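Local structure of putative transcription protein (Pseudomonas aeruginosa PAO1, 4GCV) at residues R30-Q34 and G35-F39. The protein is a putative HxlR-like helix-turn-helix transcription factor that probably binds DNA and may regulate transcription in response to oxidative stress. The protein carries 2 engineered substitutions. Sequence-based numbering, arbitrary orientation.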
loop_
_atom_site.group_PDB
_atom_site.type_symbol
_atom_site.label_atom_id
_atom_site.label_comp_id
_atom_site.label_asym_id
_atom_site.label_seq_id
_atom_site.Cartn_x
_atom_site.Cartn_y
_atom_site.Cartn_z
ATOM N N ARG B 30 10.668 6.724 2.238
ATOM C CA ARG B 30 11.922 6.019 2.407
ATOM C C ARG B 30 13.051 6.913 2.924
ATOM O O ARG B 30 13.736 6.571 3.895
ATOM C CB ARG B 30 12.334 5.387 1.077
ATOM C CG ARG B 30 13.488 4.477 1.182
ATOM C CD ARG B 30 13.912 3.926 -0.209
ATOM N NE ARG B 30 15.192 3.247 -0.068
ATOM C CZ ARG B 30 16.361 3.876 -0.031
ATOM N NH1 ARG B 30 16.401 5.204 -0.152
ATOM N NH2 ARG B 30 17.497 3.189 0.134
ATOM N N ASP B 31 13.250 8.055 2.279
ATOM C CA ASP B 31 14.305 8.975 2.711
ATOM C C ASP B 31 14.017 9.551 4.083
ATOM O O ASP B 31 14.954 9.775 4.851
ATOM C CB ASP B 31 14.412 10.163 1.743
ATOM C CG ASP B 31 15.165 9.850 0.480
ATOM O OD1 ASP B 31 16.042 8.950 0.496
ATOM O OD2 ASP B 31 14.892 10.547 -0.546
ATOM N N ALA B 32 12.757 9.888 4.367
ATOM C CA ALA B 32 12.411 10.363 5.721
ATOM C C ALA B 32 12.708 9.279 6.770
ATOM O O ALA B 32 13.247 9.546 7.804
ATOM C CB ALA B 32 10.967 10.800 5.777
ATOM N N LEU B 33 12.356 8.041 6.476
ATOM C CA LEU B 33 12.621 6.959 7.432
ATOM C C LEU B 33 14.114 6.737 7.600
ATOM O O LEU B 33 14.531 6.337 8.663
ATOM C CB LEU B 33 11.949 5.664 6.985
ATOM C CG LEU B 33 10.444 5.896 7.126
ATOM C CD1 LEU B 33 9.710 4.924 6.250
ATOM C CD2 LEU B 33 10.007 5.782 8.609
ATOM N N GLN B 34 14.924 7.044 6.575
ATOM C CA GLN B 34 16.382 6.929 6.697
ATOM C C GLN B 34 17.060 8.149 7.353
ATOM O O GLN B 34 18.297 8.225 7.394
ATOM C CB GLN B 34 17.006 6.724 5.324
ATOM C CG GLN B 34 16.810 5.339 4.709
ATOM C CD GLN B 34 17.465 5.229 3.303
ATOM O OE1 GLN B 34 17.917 6.239 2.711
ATOM N NE2 GLN B 34 17.518 4.004 2.771
ATOM N N GLY B 35 16.288 9.122 7.814
ATOM C CA GLY B 35 16.888 10.277 8.484
ATOM C C GLY B 35 16.910 11.630 7.766
ATOM O O GLY B 35 17.251 12.640 8.373
ATOM N N LEU B 36 16.525 11.681 6.495
ATOM C CA LEU B 36 16.431 12.981 5.798
ATOM C C LEU B 36 15.305 13.855 6.379
ATOM O O LEU B 36 14.255 13.333 6.691
ATOM C CB LEU B 36 16.210 12.735 4.315
ATOM C CG LEU B 36 17.495 12.875 3.509
ATOM C CD1 LEU B 36 18.728 12.335 4.245
ATOM C CD2 LEU B 36 17.383 12.299 2.060
ATOM N N ARG B 37 15.513 15.163 6.502
ATOM C CA ARG B 37 14.603 16.040 7.274
ATOM C C ARG B 37 14.248 17.310 6.531
ATOM O O ARG B 37 13.114 17.754 6.587
ATOM C CB ARG B 37 15.263 16.566 8.592
ATOM C CG ARG B 37 15.543 15.595 9.730
ATOM C CD ARG B 37 14.290 15.017 10.390
ATOM N NE ARG B 37 13.857 13.836 9.652
ATOM C CZ ARG B 37 13.818 12.587 10.126
ATOM N NH1 ARG B 37 14.163 12.330 11.383
ATOM N NH2 ARG B 37 13.419 11.599 9.310
ATOM N N ARG B 38 15.253 17.946 5.938
ATOM C CA ARG B 38 15.108 19.305 5.409
ATOM C C ARG B 38 14.724 19.320 3.941
ATOM O O ARG B 38 15.153 18.468 3.180
ATOM C CB ARG B 38 16.383 20.079 5.634
ATOM C CG ARG B 38 16.479 20.530 7.093
ATOM C CD ARG B 38 17.841 20.223 7.699
ATOM N NE ARG B 38 18.958 20.437 6.776
ATOM C CZ ARG B 38 20.154 19.846 6.892
ATOM N NH1 ARG B 38 20.387 18.986 7.892
ATOM N NH2 ARG B 38 21.117 20.101 6.001
ATOM N N PHE B 39 13.897 20.282 3.561
ATOM C CA PHE B 39 13.381 20.374 2.238
ATOM C C PHE B 39 14.491 20.189 1.202
ATOM O O PHE B 39 14.318 19.410 0.248
ATOM C CB PHE B 39 12.707 21.716 2.031
ATOM C CG PHE B 39 11.943 21.820 0.730
ATOM C CD1 PHE B 39 12.566 22.313 -0.427
ATOM C CD2 PHE B 39 10.594 21.484 0.677
ATOM C CE1 PHE B 39 11.858 22.433 -1.612
ATOM C CE2 PHE B 39 9.870 21.611 -0.512
ATOM C CZ PHE B 39 10.497 22.078 -1.652
HETATM O O HOH W 1 13.666 8.571 10.538
#
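Leu36 turns back onto Asp31 where helix 23-33 ends in a Schellman motif. Its amide N bonds to Asp31 O at 3.0 Å, while Gly35 N bonds to Ala32 O at 3.1 Å. Gly35 leaves helical angles with a positive phi, as the C' residue of the motif. The side chains of Asp31 and Leu36 then run side by side in the same direction. Asp31 CG stands anti to its own carbonyl carbon (chi1 -79°), and methyl CD2 of Leu36 sits over one face of the Asp31 carboxylate, 3.7 Å from CG, and touches CB as well. Arg37 takes another course: bends at chi2 and chi3 (-67° and 86°) fold its guanidinium back over the turn, one face above Gly35 O. From there NE donates to Leu36 O at 3.0 Å, with a weak second bond from NH2 to the same oxygen. Arg37 NH2 also comes within 2.6 Å of Ala32 O, at an angle too poor for a hydrogen bond, and a water links it to Leu33 O. The turn lies in the HxlR-like helix-turn-helix region, joining helix 23-33 to helix 39-46, whose Glu41 accepts the amides of Arg37 and Arg38, the latter being the N-cap. Asp31 and Ala32 pack on Phe42 of that helix, and Arg37 lies against strand 76-82 of the neighbouring 66-82 hairpin, pairing through its backbone with Tyr80.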